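Local coordinates for protein RTX-adhesin (Marinomonas primoryensis, PDB 5IRB) that probably helps retain a giant calcium-binding adhesin at the surface of its Antarctic bacterium, which the whole protein attaches to diatoms and ice, at residues G27-L32 with S66-G71; G215-N220 with G246-G251; T157-V162 with G172-D177; S4-N9 with N37-S42; E257-T262 with L282-A287. All blocks are in the same frame, centred on the assembly; numbering follows the deposited sequence.

Contact 1. Residues G27-L32 with S66-G71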
# COMPACT_ATOMS: atom_id res chain seq x y z
N GLY A 27 19.20 7.93 -22.91
CA GLY A 27 18.29 8.13 -24.02
C GLY A 27 18.63 9.26 -24.97
O GLY A 27 17.90 9.50 -25.92
N GLY A 28 19.75 9.96 -24.74
CA GLY A 28 20.12 11.04 -25.64
C GLY A 28 21.57 11.00 -26.06
O GLY A 28 22.22 9.95 -26.01
N THR A 29 22.12 12.15 -26.44
CA THR A 29 23.54 12.24 -26.73
C THR A 29 24.29 12.80 -25.52
O THR A 29 23.74 13.58 -24.74
CB THR A 29 23.81 13.11 -27.96
OG1 THR A 29 23.44 14.46 -27.66
CG2 THR A 29 22.99 12.61 -29.17
N VAL A 30 25.54 12.37 -25.36
CA VAL A 30 26.35 12.72 -24.21
C VAL A 30 27.70 13.30 -24.68
O VAL A 30 28.27 12.81 -25.66
CB VAL A 30 26.56 11.49 -23.30
CG1 VAL A 30 27.60 11.77 -22.24
CG2 VAL A 30 25.21 11.06 -22.65
N THR A 31 28.19 14.33 -24.00
CA THR A 31 29.48 14.92 -24.31
C THR A 31 30.56 14.41 -23.38
O THR A 31 30.49 14.59 -22.16
CB THR A 31 29.41 16.44 -24.22
OG1 THR A 31 28.42 16.90 -25.14
CG2 THR A 31 30.77 17.06 -24.58
N LEU A 32 31.55 13.73 -23.96
CA LEU A 32 32.70 13.26 -23.22
C LEU A 32 33.84 14.21 -23.53
O LEU A 32 33.90 14.76 -24.61
CB LEU A 32 33.04 11.83 -23.65
CG LEU A 32 31.95 10.78 -23.46
CD1 LEU A 32 32.43 9.41 -23.92
CD2 LEU A 32 31.50 10.73 -22.01
N SER A 66 36.60 17.32 -26.81
CA SER A 66 35.22 17.10 -26.45
C SER A 66 34.53 16.48 -27.65
O SER A 66 34.83 16.85 -28.79
CB SER A 66 34.55 18.40 -26.01
OG SER A 66 33.34 18.59 -26.72
N VAL A 67 33.66 15.51 -27.41
CA VAL A 67 33.02 14.76 -28.49
C VAL A 67 31.65 14.23 -28.06
O VAL A 67 31.46 13.77 -26.95
CB VAL A 67 33.90 13.56 -28.96
CG1 VAL A 67 34.10 12.53 -27.87
CG2 VAL A 67 33.33 12.93 -30.25
N SER A 68 30.69 14.37 -28.97
CA SER A 68 29.35 13.84 -28.81
C SER A 68 29.27 12.33 -29.05
O SER A 68 29.72 11.83 -30.10
CB SER A 68 28.40 14.56 -29.76
OG SER A 68 27.43 15.28 -29.03
N VAL A 69 28.72 11.59 -28.08
CA VAL A 69 28.55 10.14 -28.25
C VAL A 69 27.11 9.72 -27.93
O VAL A 69 26.39 10.45 -27.25
CB VAL A 69 29.53 9.34 -27.37
CG1 VAL A 69 30.95 9.82 -27.60
CG2 VAL A 69 29.18 9.45 -25.89
N ALA A 70 26.68 8.57 -28.44
CA ALA A 70 25.34 8.06 -28.12
C ALA A 70 25.27 7.57 -26.67
O ALA A 70 26.01 6.69 -26.25
CB ALA A 70 24.96 6.95 -29.09
N GLY A 71 24.33 8.13 -25.91
CA GLY A 71 24.07 7.58 -24.58
C GLY A 71 23.82 6.08 -24.60
O GLY A 71 24.24 5.37 -23.70

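Contact 2. Residues G215-N220 with G246-G251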
# COMPACT_ATOMS: atom_id res chain seq x y z
N GLY A 215 -32.96 -13.43 12.95
CA GLY A 215 -33.55 -14.75 12.77
C GLY A 215 -35.03 -14.75 13.11
O GLY A 215 -35.78 -13.84 12.73
N THR A 216 -35.44 -15.77 13.87
CA THR A 216 -36.83 -15.94 14.30
C THR A 216 -36.87 -16.24 15.78
O THR A 216 -36.22 -17.17 16.26
CB THR A 216 -37.55 -17.06 13.54
OG1 THR A 216 -37.51 -16.79 12.14
CG2 THR A 216 -39.01 -17.14 13.96
N VAL A 217 -37.63 -15.44 16.50
CA VAL A 217 -37.84 -15.64 17.92
C VAL A 217 -39.30 -15.93 18.20
O VAL A 217 -40.18 -15.26 17.66
CB VAL A 217 -37.38 -14.40 18.69
CG1 VAL A 217 -37.87 -14.44 20.12
CG2 VAL A 217 -35.87 -14.32 18.65
N THR A 218 -39.56 -16.95 19.02
CA THR A 218 -40.93 -17.29 19.41
C THR A 218 -41.04 -17.34 20.94
O THR A 218 -40.04 -17.53 21.62
CB THR A 218 -41.36 -18.67 18.84
OG1 THR A 218 -40.60 -19.72 19.44
CG2 THR A 218 -41.17 -18.72 17.32
N VAL A 219 -42.27 -17.17 21.47
CA VAL A 219 -42.52 -17.38 22.89
C VAL A 219 -43.58 -18.47 23.04
O VAL A 219 -44.66 -18.39 22.44
CB VAL A 219 -43.00 -16.08 23.58
CG1 VAL A 219 -43.22 -16.29 25.08
CG2 VAL A 219 -42.02 -14.90 23.31
N ASN A 220 -43.31 -19.46 23.89
CA ASN A 220 -44.28 -20.51 24.14
C ASN A 220 -45.46 -19.98 24.95
O ASN A 220 -45.45 -18.85 25.41
CB ASN A 220 -43.63 -21.69 24.87
CG ASN A 220 -42.48 -22.29 24.09
OD1 ASN A 220 -42.54 -22.39 22.86
ND2 ASN A 220 -41.42 -22.68 24.80
N GLY A 246 -30.70 -16.65 10.91
CA GLY A 246 -29.89 -15.45 10.78
C GLY A 246 -28.59 -15.60 11.55
O GLY A 246 -27.95 -16.65 11.50
N ASP A 247 -28.21 -14.55 12.28
CA ASP A 247 -27.00 -14.59 13.09
C ASP A 247 -27.24 -14.94 14.55
O ASP A 247 -26.34 -14.80 15.38
CB ASP A 247 -26.31 -13.23 13.01
CG ASP A 247 -25.64 -13.02 11.69
OD1 ASP A 247 -25.03 -13.98 11.16
OD2 ASP A 247 -25.80 -11.92 11.14
N ILE A 248 -28.44 -15.41 14.87
CA ILE A 248 -28.72 -15.82 16.25
C ILE A 248 -27.81 -16.98 16.62
O ILE A 248 -27.62 -17.93 15.84
CB ILE A 248 -30.22 -16.22 16.46
CG1 ILE A 248 -31.13 -15.01 16.25
CG2 ILE A 248 -30.42 -16.82 17.84
CD1 ILE A 248 -32.64 -15.31 16.34
N ALA A 249 -27.23 -16.94 17.82
CA ALA A 249 -26.29 -17.97 18.21
C ALA A 249 -26.45 -18.33 19.68
O ALA A 249 -26.90 -17.52 20.48
CB ALA A 249 -24.87 -17.50 17.94
N GLU A 250 -26.08 -19.56 20.03
CA GLU A 250 -25.97 -19.97 21.43
C GLU A 250 -25.23 -18.91 22.24
O GLU A 250 -24.19 -18.45 21.82
CB GLU A 250 -25.24 -21.30 21.57
CG GLU A 250 -25.19 -21.82 23.01
CD GLU A 250 -24.39 -23.09 23.14
OE1 GLU A 250 -23.90 -23.60 22.11
OE2 GLU A 250 -24.29 -23.61 24.28
N GLY A 251 -25.77 -18.54 23.40
CA GLY A 251 -25.14 -17.51 24.21
C GLY A 251 -25.68 -16.11 24.00
O GLY A 251 -25.42 -15.22 24.82

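Contact 3. Residues T157-V162 with G172-D177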
# COMPACT_ATOMS: atom_id res chain seq x y z
N THR A 157 -12.09 9.53 -4.54
CA THR A 157 -11.39 10.55 -3.77
C THR A 157 -9.93 10.20 -3.63
O THR A 157 -9.57 9.10 -3.19
CB THR A 157 -12.00 10.72 -2.36
OG1 THR A 157 -13.33 11.23 -2.47
CG2 THR A 157 -11.14 11.66 -1.51
N LEU A 158 -9.09 11.16 -4.02
CA LEU A 158 -7.65 11.05 -3.92
C LEU A 158 -7.19 11.26 -2.50
O LEU A 158 -7.48 12.29 -1.90
CB LEU A 158 -6.98 12.07 -4.84
CG LEU A 158 -5.45 12.07 -4.84
CD1 LEU A 158 -4.89 10.74 -5.30
CD2 LEU A 158 -4.94 13.22 -5.70
N TYR A 159 -6.48 10.28 -1.95
CA TYR A 159 -5.84 10.46 -0.65
C TYR A 159 -4.33 10.44 -0.84
O TYR A 159 -3.82 9.56 -1.53
CB TYR A 159 -6.27 9.38 0.34
CG TYR A 159 -7.74 9.41 0.73
CD1 TYR A 159 -8.71 8.77 -0.05
CD2 TYR A 159 -8.15 10.06 1.90
CE1 TYR A 159 -10.07 8.78 0.35
CE2 TYR A 159 -9.49 10.07 2.29
CZ TYR A 159 -10.44 9.43 1.51
OH TYR A 159 -11.74 9.47 1.92
N THR A 160 -3.63 11.36 -0.19
CA THR A 160 -2.18 11.45 -0.30
C THR A 160 -1.52 11.46 1.06
O THR A 160 -2.03 12.08 1.99
CB THR A 160 -1.81 12.77 -1.05
OG1 THR A 160 -2.18 12.64 -2.42
CG2 THR A 160 -0.33 13.10 -0.95
N THR A 161 -0.33 10.87 1.16
CA THR A 161 0.51 11.06 2.34
C THR A 161 1.99 10.90 1.95
O THR A 161 2.34 10.88 0.75
CB THR A 161 0.11 10.09 3.49
OG1 THR A 161 0.81 10.45 4.69
CG2 THR A 161 0.41 8.66 3.16
N VAL A 162 2.87 10.87 2.94
CA VAL A 162 4.29 10.80 2.69
C VAL A 162 4.95 9.68 3.49
O VAL A 162 4.53 9.38 4.61
CB VAL A 162 4.96 12.16 3.01
CG1 VAL A 162 6.48 12.06 2.96
CG2 VAL A 162 4.49 13.22 2.02
N GLY A 172 -5.58 8.80 7.02
CA GLY A 172 -6.97 8.64 7.41
C GLY A 172 -7.88 8.69 6.20
O GLY A 172 -7.81 9.62 5.40
N VAL A 173 -8.73 7.69 6.05
CA VAL A 173 -9.63 7.61 4.91
C VAL A 173 -11.07 7.54 5.46
O VAL A 173 -11.29 6.97 6.51
CB VAL A 173 -9.30 6.38 4.04
CG1 VAL A 173 -10.42 6.05 3.04
CG2 VAL A 173 -7.93 6.57 3.34
N SER A 174 -12.02 8.12 4.75
CA SER A 174 -13.40 8.06 5.22
C SER A 174 -14.00 6.66 5.01
O SER A 174 -13.91 6.08 3.92
CB SER A 174 -14.24 9.11 4.51
OG SER A 174 -14.61 8.65 3.23
N GLY A 175 -14.56 6.11 6.08
CA GLY A 175 -15.30 4.85 6.04
C GLY A 175 -16.28 4.70 4.89
O GLY A 175 -16.42 3.62 4.33
N SER A 176 -16.96 5.78 4.53
CA SER A 176 -17.95 5.67 3.47
C SER A 176 -17.32 5.45 2.10
O SER A 176 -17.91 4.76 1.26
CB SER A 176 -18.86 6.90 3.46
OG SER A 176 -18.12 8.10 3.63
N ASP A 177 -16.13 6.02 1.85
CA ASP A 177 -15.43 5.68 0.62
C ASP A 177 -15.03 4.22 0.62
O ASP A 177 -15.23 3.51 -0.35
CB ASP A 177 -14.19 6.57 0.39
CG ASP A 177 -14.57 8.01 0.10
OD1 ASP A 177 -15.65 8.23 -0.50
OD2 ASP A 177 -13.79 8.92 0.46
O HOH W 1 -15.58 9.82 -2.55

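Contact 4. Residues S4-N9 with N37-S42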
# COMPACT_ATOMS: atom_id res chain seq x y z
N SER A 4 62.67 12.78 -32.20
CA SER A 4 62.10 11.84 -31.21
C SER A 4 60.60 11.67 -31.25
O SER A 4 59.89 12.53 -31.78
CB SER A 4 62.51 12.24 -29.79
OG SER A 4 62.11 13.56 -29.49
N PRO A 5 60.10 10.50 -30.79
CA PRO A 5 58.64 10.36 -30.66
C PRO A 5 58.16 11.40 -29.65
O PRO A 5 58.87 11.66 -28.69
CB PRO A 5 58.44 8.94 -30.10
CG PRO A 5 59.79 8.41 -29.78
CD PRO A 5 60.84 9.29 -30.41
N LEU A 6 56.97 11.94 -29.81
CA LEU A 6 56.47 12.83 -28.76
C LEU A 6 55.92 12.04 -27.58
O LEU A 6 55.25 11.03 -27.78
CB LEU A 6 55.41 13.78 -29.32
CG LEU A 6 55.89 14.67 -30.45
CD1 LEU A 6 54.74 15.31 -31.20
CD2 LEU A 6 56.86 15.71 -29.91
N LEU A 7 56.25 12.46 -26.37
CA LEU A 7 55.74 11.81 -25.16
C LEU A 7 54.52 12.59 -24.63
O LEU A 7 54.65 13.73 -24.16
CB LEU A 7 56.84 11.68 -24.11
CG LEU A 7 58.05 10.92 -24.71
CD1 LEU A 7 59.19 10.72 -23.72
CD2 LEU A 7 57.66 9.58 -25.37
N ILE A 8 53.34 11.99 -24.75
CA ILE A 8 52.09 12.60 -24.25
C ILE A 8 51.27 11.72 -23.32
O ILE A 8 51.46 10.50 -23.25
CB ILE A 8 51.19 13.01 -25.43
CG1 ILE A 8 51.03 11.81 -26.37
CG2 ILE A 8 51.79 14.19 -26.18
CD1 ILE A 8 49.98 11.99 -27.41
N ASN A 9 50.34 12.36 -22.62
CA ASN A 9 49.44 11.70 -21.69
C ASN A 9 48.00 12.06 -22.04
O ASN A 9 47.70 13.22 -22.29
CB ASN A 9 49.77 12.10 -20.25
CG ASN A 9 49.11 11.20 -19.22
OD1 ASN A 9 49.61 10.13 -18.90
ND2 ASN A 9 47.96 11.64 -18.70
N ASN A 37 48.13 15.97 -22.52
CA ASN A 37 49.18 16.72 -21.87
C ASN A 37 50.53 16.22 -22.32
O ASN A 37 50.61 15.16 -22.93
CB ASN A 37 49.09 16.52 -20.36
CG ASN A 37 48.00 17.34 -19.73
OD1 ASN A 37 47.09 16.83 -19.06
ND2 ASN A 37 48.09 18.64 -19.94
N GLY A 38 51.62 16.85 -21.90
CA GLY A 38 52.91 16.30 -22.23
C GLY A 38 53.64 17.23 -23.14
O GLY A 38 53.54 18.43 -22.97
N ASP A 39 54.38 16.69 -24.09
CA ASP A 39 55.04 17.50 -25.12
C ASP A 39 54.07 18.41 -25.88
O ASP A 39 52.90 18.08 -26.08
CB ASP A 39 55.73 16.61 -26.13
CG ASP A 39 57.05 16.12 -25.64
OD1 ASP A 39 57.71 16.88 -24.93
OD2 ASP A 39 57.43 14.99 -25.99
N VAL A 40 54.60 19.54 -26.33
CA VAL A 40 53.89 20.49 -27.16
C VAL A 40 53.54 19.87 -28.53
O VAL A 40 54.29 19.04 -29.05
CB VAL A 40 54.77 21.75 -27.36
CG1 VAL A 40 54.14 22.68 -28.38
CG2 VAL A 40 54.98 22.47 -26.03
N PHE A 41 52.38 20.21 -29.07
CA PHE A 41 51.95 19.68 -30.36
C PHE A 41 51.01 20.70 -31.02
O PHE A 41 50.51 21.60 -30.35
CB PHE A 41 51.32 18.29 -30.19
CG PHE A 41 50.13 18.24 -29.26
CD1 PHE A 41 48.87 18.56 -29.71
CD2 PHE A 41 50.30 17.90 -27.93
CE1 PHE A 41 47.76 18.49 -28.84
CE2 PHE A 41 49.21 17.85 -27.05
CZ PHE A 41 47.94 18.16 -27.52
N SER A 42 50.81 20.59 -32.33
CA SER A 42 49.98 21.57 -33.03
C SER A 42 48.64 21.02 -33.52
O SER A 42 47.77 21.80 -33.92
CB SER A 42 50.78 22.17 -34.21
OG SER A 42 51.26 21.17 -35.09

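Contact 5. Residues E257-T262 with L282-A287. With CA (calcium ion), chain L.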
# COMPACT_ATOMS: atom_id res chain seq x y z
N GLU A 257 -39.18 -7.49 28.68
CA GLU A 257 -39.68 -6.46 29.59
C GLU A 257 -41.17 -6.71 29.87
O GLU A 257 -42.02 -6.65 28.98
CB GLU A 257 -39.41 -5.06 29.04
CG GLU A 257 -37.89 -4.78 29.02
CD GLU A 257 -37.43 -3.81 27.94
OE1 GLU A 257 -38.26 -3.41 27.09
OE2 GLU A 257 -36.22 -3.46 27.94
N ILE A 258 -41.44 -7.06 31.12
CA ILE A 258 -42.77 -7.42 31.59
C ILE A 258 -43.15 -6.61 32.80
O ILE A 258 -42.43 -6.62 33.80
CB ILE A 258 -42.83 -8.91 31.96
CG1 ILE A 258 -42.27 -9.77 30.82
CG2 ILE A 258 -44.28 -9.31 32.32
CD1 ILE A 258 -42.19 -11.24 31.14
N ASN A 259 -44.26 -5.89 32.69
CA ASN A 259 -44.74 -5.05 33.77
C ASN A 259 -43.67 -4.08 34.30
O ASN A 259 -43.56 -3.84 35.51
CB ASN A 259 -45.28 -5.93 34.91
CG ASN A 259 -46.10 -5.14 35.90
OD1 ASN A 259 -46.70 -4.13 35.55
ND2 ASN A 259 -46.12 -5.60 37.14
N GLY A 260 -42.91 -3.49 33.39
CA GLY A 260 -41.85 -2.58 33.79
C GLY A 260 -40.59 -3.25 34.31
O GLY A 260 -39.63 -2.57 34.66
N GLU A 261 -40.59 -4.58 34.39
CA GLU A 261 -39.41 -5.28 34.91
C GLU A 261 -38.62 -5.91 33.77
O GLU A 261 -39.19 -6.42 32.81
CB GLU A 261 -39.82 -6.37 35.92
CG GLU A 261 -40.39 -5.86 37.23
CD GLU A 261 -39.38 -5.06 38.06
OE1 GLU A 261 -38.16 -5.20 37.81
OE2 GLU A 261 -39.83 -4.30 38.95
N THR A 262 -37.30 -5.87 33.89
CA THR A 262 -36.46 -6.47 32.87
C THR A 262 -35.97 -7.85 33.29
O THR A 262 -35.44 -8.02 34.38
CB THR A 262 -35.27 -5.57 32.56
OG1 THR A 262 -35.76 -4.29 32.15
CG2 THR A 262 -34.42 -6.19 31.47
N LEU A 282 -46.59 -11.10 35.34
CA LEU A 282 -47.36 -11.63 34.23
C LEU A 282 -48.84 -11.31 34.42
O LEU A 282 -49.57 -11.11 33.44
CB LEU A 282 -47.15 -13.13 34.07
CG LEU A 282 -45.72 -13.50 33.67
CD1 LEU A 282 -45.41 -14.95 33.98
CD2 LEU A 282 -45.49 -13.18 32.21
N ALA A 283 -49.28 -11.28 35.68
CA ALA A 283 -50.65 -10.90 36.03
C ALA A 283 -51.00 -9.46 35.65
O ALA A 283 -52.15 -9.16 35.33
CB ALA A 283 -50.89 -11.10 37.53
N ALA A 284 -50.02 -8.57 35.64
CA ALA A 284 -50.30 -7.16 35.39
C ALA A 284 -50.10 -6.81 33.92
O ALA A 284 -50.63 -5.82 33.43
CB ALA A 284 -49.42 -6.29 36.26
N ASP A 285 -49.36 -7.65 33.23
CA ASP A 285 -48.94 -7.33 31.87
C ASP A 285 -49.21 -8.51 30.95
O ASP A 285 -48.42 -9.45 30.87
CB ASP A 285 -47.46 -6.93 31.83
CG ASP A 285 -47.06 -6.42 30.47
OD1 ASP A 285 -47.97 -6.40 29.62
OD2 ASP A 285 -45.88 -6.06 30.23
N THR A 286 -50.30 -8.40 30.19
CA THR A 286 -50.81 -9.52 29.40
C THR A 286 -50.21 -9.69 27.99
O THR A 286 -50.66 -10.55 27.23
CB THR A 286 -52.33 -9.42 29.27
OG1 THR A 286 -52.67 -8.14 28.73
CG2 THR A 286 -52.99 -9.56 30.65
N ALA A 287 -49.21 -8.87 27.64
CA ALA A 287 -48.55 -9.00 26.34
C ALA A 287 -47.13 -8.44 26.40
O ALA A 287 -46.92 -7.41 27.02
CB ALA A 287 -49.34 -8.30 25.26
CA CA L . -46.79 -5.37 28.02
O HOH W 2 -44.35 -5.19 28.36

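Contact 1. Residues G27-L32 with S66-G71
V30 and V69 face each other as a hydrogen-bonded pair of two antiparallel strands, and the tight half of the contact is built around them. V30 N gives its hydrogen to V69 O at 2.8 Å, and V69 N returns one to V30 O at 2.7 Å; L32 and V67 repeat this pair of hydrogen bonds. The side chains of these four residues share one face. There L32 crosses V69 at about a right angle, with L32 CD1 3.8 Å from V69 CG2. V69 CG2 sits between its backbone N and carbonyl carbon (CG1 at chi1 -52°), a position that brings it 3.5 Å from V30 O. L48 and I50 of strand 43-50 pack against this apolar face.

The other face is loose and open to solvent. T31 and S68 form a non-hydrogen-bonded pair there, with T31 OG1 4.3 Å from S68 OG, and T31 CG2 lies 3.7 Å from S66 OG. Where helix 71-76 begins, G71 N bonds to G28 O at 2.8 Å. One apolar face turned to the partner sheet and one polar face turned to solvent are characteristic of a beta sandwich, as in Ig-like adhesin domains.

Contact 2. Residues G215-N220 with G246-G251
I248 reaches from a loop toward the start of strand 216-219, and its side chain makes most of the contact. Its CB is directed at the opposite segment, and the first step along the chain, I248 CG1, lies 4.1 Å from G215 N. CG1 stands beside the backbone N of I248 and opposite its carbonyl carbon (chi1 -65°); from there an extended second torsion of 176° carries CD1 outward to the strand. This terminal methyl does the real touching. I248 CD1 rests 3.7 Å from G215 CA, a backbone surface without a side chain, and 3.8 Å from T216 N. On its far reach it meets a branch of V217, with V217 CG2 4.1 Å from I248 CD1, where the two side chains cross at about a right angle.

The backbones come together at the two glycines, G215 CA lying 3.9 Å from G246 N. No hydrogen bond joins the segments; they meet through van der Waals contact, mostly of one methyl. Polar ties run elsewhere: D247 OD2 accepts from D213 N, and G215 N bonds to T304 OG1. I248 also touches A243 of strand 236-244, T304 of strand 301-312 and S294 of strand 287-295, while T216 and T218 pair through their backbones with strand 236-244. The loop 246-251 thus packs where the two sheets of the sandwich meet.

Contact 3. Residues T157-V162 with G172-D177
D177 OD2 is gripped by two hydroxyls, the stronger bond coming from Y159 OH at 2.6 Å. The phenol donates to the anti lone pair of the carboxylate oxygen, which lies in plane at the ring edge, while ring and carboxylate planes stand 70° apart. S174 OG adds a weak second bond to D177 OD2 of 2.9 Å. Y159 OH also accepts, from S174 N at 3.1 Å, along a nearly straight N-H (167°), so the phenol oxygen relays between backbone and acid.

The ring is held by V173. V173 CG2 lies over one face of the Y159 ring, nearly above its centre and 3.8 Å from the centroid, a CH-pi contact, while V173 CG1 comes 3.7 Å from Y159 CZ. A chi1 of -65° swings the ring of Y159 away from its own carbonyl carbon and across to the start of helix 175-180.

S174 is the N-cap of that helix, its OG accepting weakly from D177 N. The other carboxylate oxygen, D177 OD1, takes a water hydrogen, and the same water accepts from T157 OG1; N155 ND2 also bonds to D177 OD1. With two hydroxyls, an amide and a water offering hydrogens at the first turn of a helix, the acid is probably stabilised as the carboxylate, and the tyrosine ties an edge strand to the helix N-terminus by chemistry as well as by packing.

Contact 4. Residues S4-N9 with N37-S42
N9 and N37 carry the regular backbone pairing of this contact: N9 N bonds to N37 O and N37 N to N9 O, each at 2.8 Å, the signature of a hydrogen-bonded antiparallel pair. The acceptors are met differently, since N37 N approaches in the carbonyl plane of N9, whereas N9 N is tilted 35° out of that of N37. Next along, I8 opposes G38 as a non-hydrogen-bonded pair with CA atoms only 4.3 Å apart. D39 N then continues the pairing with an almost straight bond to L7 O, 3.0 Å long.

A side chain supplies the remaining polar bond. D39 turns its carboxylate back on the incoming chain, where D39 OD2 accepts from L7 N at 2.8 Å; the donor arrives on the anti side, 25° out of the carboxylate plane. Together with its own backbone N, D39 therefore clasps both the N-H and the C=O of L7.

The apolar contacts are fewer. L6 CD2 lies 4.0 Å from D39 CB, and I8 CG2 reaches F41 CD2 at 4.4 Å. L6, I8 and F41 all pack on V88 of strand 81-89, and I8 and F41 also meet V36 of strand 29-38. The segments thus join the outermost strand 8-12 to the end of strand 29-38, with the five-stranded sheet beneath their apolar side chains.

Contact 5. Residues E257-T262 with L282-A287
D285 OD2 serves a calcium ion and a backbone amide at once, the striking feature of this contact. D285 OD2 lies 2.5 Å from the calcium and accepts from N259 N at 3.0 Å, through its anti lone pair and along an almost straight N-H (177°). The second oxygen, D285 OD1, binds the same ion at 2.2 Å, making the carboxylate bidentate, and A287 O adds a further ligand at 2.3 Å. A water on the calcium donates to E257 O, so the metal reaches residues 257-262 both through D285 and through its water. The positive ion probably polarises the carboxylate, and the hydrogen bond from N259 N probably helps fix its rotation. D285 CG lies anti to the backbone N (chi1 -172°), which sends the carboxylate toward the turn.

That turn is a type I' beta turn from I258 to E261. Below the polar layer, I258 CG2 packs 4.0 Å from D285 CB, and I258 CD1 meets L282 CD2, also 4.0 Å away. The amide group of N259 lies against the methyl of A284, N259 CG being 3.5 Å from A284 CB, with its ND2 bonded to D281 OD1 of the helix.

In the fold, the hairpin of strands 253-258 and 261-266 thus meets the end of helix 279-284, just before strand 287-295 starts. F288 of that strand touches both I258 and L282.

In the fold
The chain is a long rod in which a three-stranded antiparallel sheet and a mixed five-stranded one, their strands interleaved along the chain, recur three times, and the contacts sample all three units. Contacts 4 and 1 alternate along the chain and share strand 29-38, with centres 27 Å apart in one sheet. Contact 3 follows, near the middle, about 12 Å from the centre of the chain. Contacts 2 and 5 come last, in series, their centres 21 Å apart at the far end. Contacts 4 and 5 are the most distant pair, with 118 Å between centres. Such spacing, with bound calcium ions along the rod, is consistent with an extended adhesin stiffened by calcium.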